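Succinate--CoA ligase subunit alpha (Campylobacter jejuni, PDB 6MEL) is the alpha subunit of a CoA ligase, built from an amino-terminal Rossmann-like CoA-binding domain followed by a CoA-ligase family domain. Local coordinates at residues K19-H24 with L70-A75; E84-G89 with K115-I120. All blocks are in the same frame, centred on the assembly; numbering follows the deposited sequence.

Both contacts belong to the Rossmann-like amino-terminal domain and reach the same mixed sheet. They come one after the other along the chain: contact 1 closes at 70-75, at the end of strand 68-71, and helix 78-87, which follows directly, carries the first half of contact 2. Their centres lie about 18 Å apart, with nearest atoms about 5 Å from each other, so they do not touch. Contact 1 packs helix 19-31 against Phe72, just past the inner strand 68-71, whereas contact 2 packs helix 78-87 against the turn that leads into the edge strand 118-120. In both, a helix of the domain meets residues that flank a sheet strand, one near the middle of the sheet and one at its edge.

Contact 1 (K19-H24 with L70-A75); sequences KEATFH and LIFVPA
Phe72, just past the end of strand 68-71, lays its ring against Ala21 and His24 in the first turns of helix 19-31, a contact between a helix and the loop that follows a strand of the Rossmann-like sheet. Leu70 and Ile71 lead up to it in the strand: the backbone of Leu70 bonds to Ile12 and Gln14 of the neighbouring strand 10-14, and that of Ile71 to Val94 and Ile96. At Phe72 the chain leaves the strand and the side chain turns to the helix. With CG beside the backbone N (chi1 -76°), the ring reaches along the helix surface. Ala21 CA stands over one face, offset toward the rim, in a CH-pi contact 4.0 Å from the centroid of the Phe72 ring. Ala21 CB packs beside the root of the same side chain, 3.7 Å from Phe72 CB; a methyl is small enough to let the aromatic lie close to the backbone. Farther out, Phe72 CZ meets His24 CB at 3.7 Å, one helical turn beyond Ala21, so it is the aliphatic base of the histidine that is used here. The imidazole itself has Phe23 CD2 over one face. Ile137 touches both Phe72 and His24, extending the apolar cluster. Beside it, a water donates to both segments, reaching Glu20 OE2 at 2.6 Å and the backbone Phe72 O at 3.2 Å.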
ATOM      1  N   LYS A  19       9.995 -22.515   5.533  1.00 51.19           N
ATOM      2  CA  LYS A  19      10.544 -22.980   4.268  1.00 57.54           C
ATOM      3  C   LYS A  19      11.305 -21.858   3.547  1.00 51.39           C
ATOM      4  O   LYS A  19      12.463 -22.002   3.152  1.00 48.22           O
ATOM      5  CB  LYS A  19       9.401 -23.497   3.394  1.00 64.70           C
ATOM      6  CG  LYS A  19       9.666 -24.825   2.720  1.00 77.16           C
ATOM      7  CD  LYS A  19       8.756 -25.078   1.532  1.00 83.72           C
ATOM      8  CE  LYS A  19       9.437 -25.867   0.432  1.00 87.79           C
ATOM      9  NZ  LYS A  19       8.627 -25.853  -0.808  1.00 92.06           N
ATOM     10  N   GLU A  20      10.625 -20.742   3.351  1.00 49.92           N
ATOM     11  CA  GLU A  20      11.170 -19.574   2.640  1.00 49.75           C
ATOM     12  C   GLU A  20      12.382 -19.022   3.386  1.00 40.99           C
ATOM     13  O   GLU A  20      13.388 -18.728   2.810  1.00 42.89           O
ATOM     14  CB  GLU A  20      10.139 -18.447   2.582  1.00 55.38           C
ATOM     15  CG  GLU A  20       9.380 -18.310   1.285  1.00 64.66           C
ATOM     16  CD  GLU A  20       8.923 -16.866   1.079  1.00 67.85           C
ATOM     17  OE1 GLU A  20       9.161 -16.317  -0.010  1.00 69.32           O
ATOM     18  OE2 GLU A  20       8.389 -16.264   2.032  1.00 62.48           O
ATOM     19  N   ALA A  21      12.218 -18.829   4.690  1.00 39.56           N
ATOM     20  CA  ALA A  21      13.261 -18.341   5.559  1.00 40.46           C
ATOM     21  C   ALA A  21      14.502 -19.231   5.452  1.00 41.99           C
ATOM     22  O   ALA A  21      15.631 -18.719   5.423  1.00 41.95           O
ATOM     23  CB  ALA A  21      12.784 -18.310   6.986  1.00 42.59           C
ATOM     24  N   THR A  22      14.278 -20.554   5.402  1.00 39.98           N
ATOM     25  CA  THR A  22      15.390 -21.531   5.327  1.00 42.39           C
ATOM     26  C   THR A  22      16.165 -21.324   4.004  1.00 41.14           C
ATOM     27  O   THR A  22      17.373 -21.217   3.997  1.00 40.77           O
ATOM     28  CB  THR A  22      14.879 -22.978   5.476  1.00 45.33           C
ATOM     29  OG1 THR A  22      14.300 -23.122   6.777  1.00 44.71           O
ATOM     30  CG2 THR A  22      15.984 -24.009   5.267  1.00 47.21           C
ATOM     31  N   PHE A  23      15.429 -21.266   2.895  1.00 41.79           N
ATOM     32  CA  PHE A  23      15.983 -21.031   1.590  1.00 42.97           C
ATOM     33  C   PHE A  23      16.847 -19.755   1.610  1.00 44.63           C
ATOM     34  O   PHE A  23      18.009 -19.799   1.220  1.00 41.29           O
ATOM     35  CB  PHE A  23      14.856 -20.914   0.556  1.00 45.78           C
ATOM     36  CG  PHE A  23      15.354 -20.605  -0.827  1.00 47.89           C
ATOM     37  CD1 PHE A  23      15.691 -21.632  -1.711  1.00 48.84           C
ATOM     38  CD2 PHE A  23      15.549 -19.290  -1.225  1.00 48.69           C
ATOM     39  CE1 PHE A  23      16.187 -21.337  -2.981  1.00 51.02           C
ATOM     40  CE2 PHE A  23      16.065 -18.989  -2.482  1.00 47.78           C
ATOM     41  CZ  PHE A  23      16.360 -20.017  -3.371  1.00 52.82           C
ATOM     42  N   HIS A  24      16.290 -18.621   2.090  1.00 40.68           N
ATOM     43  CA  HIS A  24      17.000 -17.375   2.031  1.00 39.78           C
ATOM     44  C   HIS A  24      18.160 -17.356   3.029  1.00 38.54           C
ATOM     45  O   HIS A  24      19.223 -16.854   2.692  1.00 38.03           O
ATOM     46  CB  HIS A  24      16.055 -16.178   2.188  1.00 41.29           C
ATOM     47  CG  HIS A  24      15.164 -16.034   1.004  1.00 42.14           C
ATOM     48  ND1 HIS A  24      15.645 -15.623  -0.223  1.00 39.87           N
ATOM     49  CD2 HIS A  24      13.848 -16.294   0.839  1.00 40.62           C
ATOM     50  CE1 HIS A  24      14.636 -15.581  -1.079  1.00 38.42           C
ATOM     51  NE2 HIS A  24      13.529 -16.021  -0.460  1.00 38.15           N
ATOM     52  N   LEU A  70      16.879 -10.632  11.473  1.00 36.87           N
ATOM     53  CA  LEU A  70      16.280 -10.720  10.134  1.00 37.33           C
ATOM     54  C   LEU A  70      14.966 -11.498  10.283  1.00 36.37           C
ATOM     55  O   LEU A  70      14.965 -12.681  10.725  1.00 35.54           O
ATOM     56  CB  LEU A  70      17.264 -11.424   9.201  1.00 36.97           C
ATOM     57  CG  LEU A  70      16.751 -11.779   7.800  1.00 37.07           C
ATOM     58  CD1 LEU A  70      16.280 -10.569   7.026  1.00 37.03           C
ATOM     59  CD2 LEU A  70      17.863 -12.446   7.017  1.00 39.11           C
ATOM     60  N   ILE A  71      13.852 -10.839   9.953  1.00 34.81           N
ATOM     61  CA  ILE A  71      12.512 -11.318  10.327  1.00 34.69           C
ATOM     62  C   ILE A  71      11.722 -11.763   9.096  1.00 36.22           C
ATOM     63  O   ILE A  71      11.412 -10.949   8.196  1.00 36.70           O
ATOM     64  CB  ILE A  71      11.769 -10.232  11.110  1.00 35.23           C
ATOM     65  CG1 ILE A  71      12.564  -9.824  12.357  1.00 35.50           C
ATOM     66  CG2 ILE A  71      10.349 -10.685  11.418  1.00 35.61           C
ATOM     67  CD1 ILE A  71      11.873  -8.857  13.261  1.00 36.17           C
ATOM     68  N   PHE A  72      11.345 -13.048   9.084  1.00 35.47           N
ATOM     69  CA  PHE A  72      10.610 -13.696   7.985  1.00 35.69           C
ATOM     70  C   PHE A  72       9.228 -14.194   8.423  1.00 37.84           C
ATOM     71  O   PHE A  72       8.550 -14.833   7.621  1.00 37.12           O
ATOM     72  CB  PHE A  72      11.342 -14.935   7.454  1.00 38.62           C
ATOM     73  CG  PHE A  72      12.527 -14.619   6.574  1.00 39.02           C
ATOM     74  CD1 PHE A  72      12.330 -14.212   5.259  1.00 40.33           C
ATOM     75  CD2 PHE A  72      13.830 -14.751   7.042  1.00 40.60           C
ATOM     76  CE1 PHE A  72      13.413 -13.922   4.430  1.00 40.83           C
ATOM     77  CE2 PHE A  72      14.916 -14.459   6.210  1.00 41.67           C
ATOM     78  CZ  PHE A  72      14.704 -14.033   4.919  1.00 39.38           C
ATOM     79  N   VAL A  73       8.783 -13.852   9.640  1.00 36.51           N
ATOM     80  CA  VAL A  73       7.563 -14.424  10.175  1.00 35.55           C
ATOM     81  C   VAL A  73       6.359 -13.922   9.373  1.00 36.20           C
ATOM     82  O   VAL A  73       6.401 -12.871   8.739  1.00 36.75           O
ATOM     83  CB  VAL A  73       7.373 -14.111  11.662  1.00 36.58           C
ATOM     84  CG1 VAL A  73       8.553 -14.591  12.493  1.00 36.83           C
ATOM     85  CG2 VAL A  73       7.061 -12.613  11.865  1.00 38.21           C
ATOM     86  N   PRO A  74       5.245 -14.672   9.386  1.00 38.83           N
ATOM     87  CA  PRO A  74       4.061 -14.271   8.647  1.00 40.08           C
ATOM     88  C   PRO A  74       3.501 -12.931   9.157  1.00 39.02           C
ATOM     89  O   PRO A  74       3.802 -12.487  10.249  1.00 35.68           O
ATOM     90  CB  PRO A  74       3.044 -15.393   8.945  1.00 42.33           C
ATOM     91  CG  PRO A  74       3.885 -16.581   9.464  1.00 42.97           C
ATOM     92  CD  PRO A  74       5.052 -15.923  10.161  1.00 42.37           C
ATOM     93  N   ALA A  75       2.668 -12.325   8.325  1.00 37.75           N
ATOM     94  CA  ALA A  75       2.144 -11.000   8.515  1.00 37.28           C
ATOM     95  C   ALA A  75       1.443 -10.853   9.873  1.00 36.21           C
ATOM     96  O   ALA A  75       1.583  -9.794  10.511  1.00 35.43           O
ATOM     97  CB  ALA A  75       1.211 -10.688   7.372  1.00 38.97           C
TER
HETATM   98  O   HOH W   1       8.755 -16.033   4.638  1.00 51.92           O

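Contact 2 (E84-G89 with K115-I120); sequences EAADAG and KGMKII
Met117 drives its thioether into the side of helix 78-87, against Ala85 and Ala86, while Lys115 folds over Ala86 from just before Gly116. The methionine stands out straight from its backbone, CG anti to the backbone N (chi1 -173°), and bends only at its last torsion (chi3 81°). Met117 SD is thereby brought to 3.7 Å from Ala85 CB and 3.5 Å from Ala86 N, while the terminal methyl, Met117 CE, turns alongside Ala86 CB at 3.9 Å. Two consecutive alanines suit this place because their short side chains let the sulfur come right up to the helix backbone; Val82, one turn earlier, and Ala112 of helix 102-115 also touch the methionine.

Lys115 comes at the same alanine differently. Its chain is bent at both chi2 and chi3, which curls the methylenes past the carbonyl of Ala86: Lys115 CB lies 3.7 Å from Ala86 O, and Lys115 CG 4.1 Å from Ala86 CB. The curl also carries the amine round toward Asp87, although Lys115 NZ and Asp87 OD1 remain 5.4 Å apart. A water links them, giving a bond to Asp87 OD1 and receiving a weak one from Lys115 NZ. Tyr111 OH is a second partner of OD1.

After helices 78-87 and 102-115, Gly89 and Gly116 take positive phi in Schellman motifs; at Gly89 a side chain would jam against the carbonyl of the residue before. The chemistry thus divides in two. The thioether packs on two alanine methyls and the helix backbone, with no hydrogen bond directly between the segments. On the solvent side the opposite charges are bridged by a water whose bond to Lys115 NZ is weak, so their attraction is probably modest.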
ATOM      1  N   GLU A  84       9.090  -8.150  20.240  1.00 34.53           N
ATOM      2  CA  GLU A  84       9.954  -9.116  20.901  1.00 37.58           C
ATOM      3  C   GLU A  84      11.448  -8.764  20.721  1.00 36.70           C
ATOM      4  O   GLU A  84      12.237  -8.763  21.658  1.00 37.33           O
ATOM      5  CB  GLU A  84       9.683 -10.503  20.322  1.00 37.63           C
ATOM      6  CG  GLU A  84      10.480 -11.599  21.019  1.00 38.56           C
ATOM      7  CD  GLU A  84      10.193 -13.012  20.563  1.00 40.72           C
ATOM      8  OE1 GLU A  84       9.384 -13.212  19.563  1.00 41.56           O
ATOM      9  OE2 GLU A  84      10.812 -13.920  21.159  1.00 40.22           O
ATOM     10  N   ALA A  85      11.832  -8.442  19.495  1.00 37.03           N
ATOM     11  CA  ALA A  85      13.190  -8.048  19.179  1.00 36.67           C
ATOM     12  C   ALA A  85      13.594  -6.810  19.978  1.00 36.99           C
ATOM     13  O   ALA A  85      14.683  -6.784  20.560  1.00 35.53           O
ATOM     14  CB  ALA A  85      13.338  -7.810  17.694  1.00 35.84           C
ATOM     15  N   ALA A  86      12.715  -5.807  20.012  1.00 35.05           N
ATOM     16  CA  ALA A  86      13.002  -4.588  20.714  1.00 36.03           C
ATOM     17  C   ALA A  86      13.117  -4.860  22.216  1.00 36.54           C
ATOM     18  O   ALA A  86      14.017  -4.307  22.879  1.00 36.52           O
ATOM     19  CB  ALA A  86      11.959  -3.544  20.429  1.00 35.49           C
ATOM     20  N   ASP A  87      12.222  -5.688  22.736  1.00 37.27           N
ATOM     21  CA  ASP A  87      12.251  -6.046  24.157  1.00 39.89           C
ATOM     22  C   ASP A  87      13.569  -6.739  24.538  1.00 40.52           C
ATOM     23  O   ASP A  87      14.076  -6.541  25.609  1.00 39.13           O
ATOM     24  CB  ASP A  87      11.074  -6.927  24.572  1.00 39.22           C
ATOM     25  CG  ASP A  87      10.810  -6.839  26.067  1.00 41.46           C
ATOM     26  OD1 ASP A  87      10.352  -5.746  26.502  1.00 39.51           O
ATOM     27  OD2 ASP A  87      11.052  -7.867  26.780  1.00 41.24           O
ATOM     28  N   ALA A  88      14.141  -7.535  23.641  1.00 42.14           N
ATOM     29  CA  ALA A  88      15.354  -8.318  23.964  1.00 42.21           C
ATOM     30  C   ALA A  88      16.653  -7.514  23.801  1.00 42.77           C
ATOM     31  O   ALA A  88      17.711  -8.053  24.072  1.00 44.00           O
ATOM     32  CB  ALA A  88      15.426  -9.517  23.045  1.00 43.04           C
ATOM     33  N   GLY A  89      16.604  -6.305  23.238  1.00 40.82           N
ATOM     34  CA  GLY A  89      17.839  -5.498  23.037  1.00 41.30           C
ATOM     35  C   GLY A  89      18.398  -5.548  21.609  1.00 43.61           C
ATOM     36  O   GLY A  89      19.489  -5.014  21.355  1.00 42.87           O
ATOM     37  N   LYS A 115      12.749   1.734  22.701  1.00 36.88           N
ATOM     38  CA  LYS A 115      13.874   0.865  23.124  1.00 40.86           C
ATOM     39  C   LYS A 115      15.181   1.182  22.378  1.00 42.76           C
ATOM     40  O   LYS A 115      16.188   0.589  22.685  1.00 40.72           O
ATOM     41  CB  LYS A 115      13.500  -0.605  22.918  1.00 39.94           C
ATOM     42  CG  LYS A 115      12.225  -1.017  23.652  1.00 41.31           C
ATOM     43  CD  LYS A 115      12.265  -0.807  25.150  1.00 43.35           C
ATOM     44  CE  LYS A 115      13.462  -1.503  25.775  1.00 45.74           C
ATOM     45  NZ  LYS A 115      13.399  -1.359  27.239  1.00 52.63           N
ATOM     46  N   GLY A 116      15.159   2.073  21.378  1.00 40.34           N
ATOM     47  CA  GLY A 116      16.368   2.379  20.561  1.00 40.87           C
ATOM     48  C   GLY A 116      16.635   1.345  19.469  1.00 41.88           C
ATOM     49  O   GLY A 116      17.734   1.214  19.045  1.00 43.79           O
ATOM     50  N   MET A 117      15.634   0.576  19.027  1.00 39.31           N
ATOM     51  CA  MET A 117      15.825  -0.378  17.927  1.00 38.35           C
ATOM     52  C   MET A 117      15.425   0.302  16.618  1.00 38.99           C
ATOM     53  O   MET A 117      14.347   0.831  16.503  1.00 38.50           O
ATOM     54  CB  MET A 117      14.962  -1.639  18.077  1.00 39.74           C
ATOM     55  CG  MET A 117      15.262  -2.701  17.048  1.00 36.57           C
ATOM     56  SD  MET A 117      14.357  -4.236  17.372  1.00 36.74           S
ATOM     57  CE  MET A 117      12.801  -3.728  16.643  1.00 35.32           C
ATOM     58  N   LYS A 118      16.292   0.229  15.607  1.00 39.48           N
ATOM     59  CA  LYS A 118      15.930   0.685  14.283  1.00 38.90           C
ATOM     60  C   LYS A 118      15.321  -0.462  13.502  1.00 36.83           C
ATOM     61  O   LYS A 118      15.660  -1.633  13.724  1.00 36.49           O
ATOM     62  CB  LYS A 118      17.189   1.179  13.581  1.00 43.12           C
ATOM     63  CG  LYS A 118      17.950   2.289  14.304  1.00 46.36           C
ATOM     64  CD  LYS A 118      19.396   2.258  13.765  1.00 52.68           C
ATOM     65  CE  LYS A 118      20.072   3.598  13.618  1.00 61.71           C
ATOM     66  NZ  LYS A 118      20.840   3.920  14.837  1.00 67.35           N
ATOM     67  N   ILE A 119      14.465  -0.115  12.553  1.00 34.46           N
ATOM     68  CA  ILE A 119      13.805  -1.087  11.686  1.00 32.87           C
ATOM     69  C   ILE A 119      14.136  -0.763  10.232  1.00 33.10           C
ATOM     70  O   ILE A 119      14.211   0.410   9.831  1.00 36.35           O
ATOM     71  CB  ILE A 119      12.282  -1.028  11.920  1.00 33.62           C
ATOM     72  CG1 ILE A 119      11.868  -1.463  13.324  1.00 34.04           C
ATOM     73  CG2 ILE A 119      11.530  -1.810  10.855  1.00 33.84           C
ATOM     74  CD1 ILE A 119      10.529  -0.904  13.754  1.00 34.38           C
ATOM     75  N   ILE A 120      14.301  -1.814   9.436  1.00 33.52           N
ATOM     76  CA  ILE A 120      14.314  -1.745   7.984  1.00 33.75           C
ATOM     77  C   ILE A 120      13.152  -2.593   7.495  1.00 33.41           C
ATOM     78  O   ILE A 120      13.094  -3.774   7.747  1.00 34.40           O
ATOM     79  CB  ILE A 120      15.653  -2.226   7.403  1.00 34.33           C
ATOM     80  CG1 ILE A 120      16.791  -1.282   7.807  1.00 37.75           C
ATOM     81  CG2 ILE A 120      15.583  -2.420   5.907  1.00 34.80           C
ATOM     82  CD1 ILE A 120      18.178  -1.825   7.506  1.00 39.73           C
TER
HETATM   83  O   HOH W   2      11.997  -4.375  28.058  1.00 55.19           O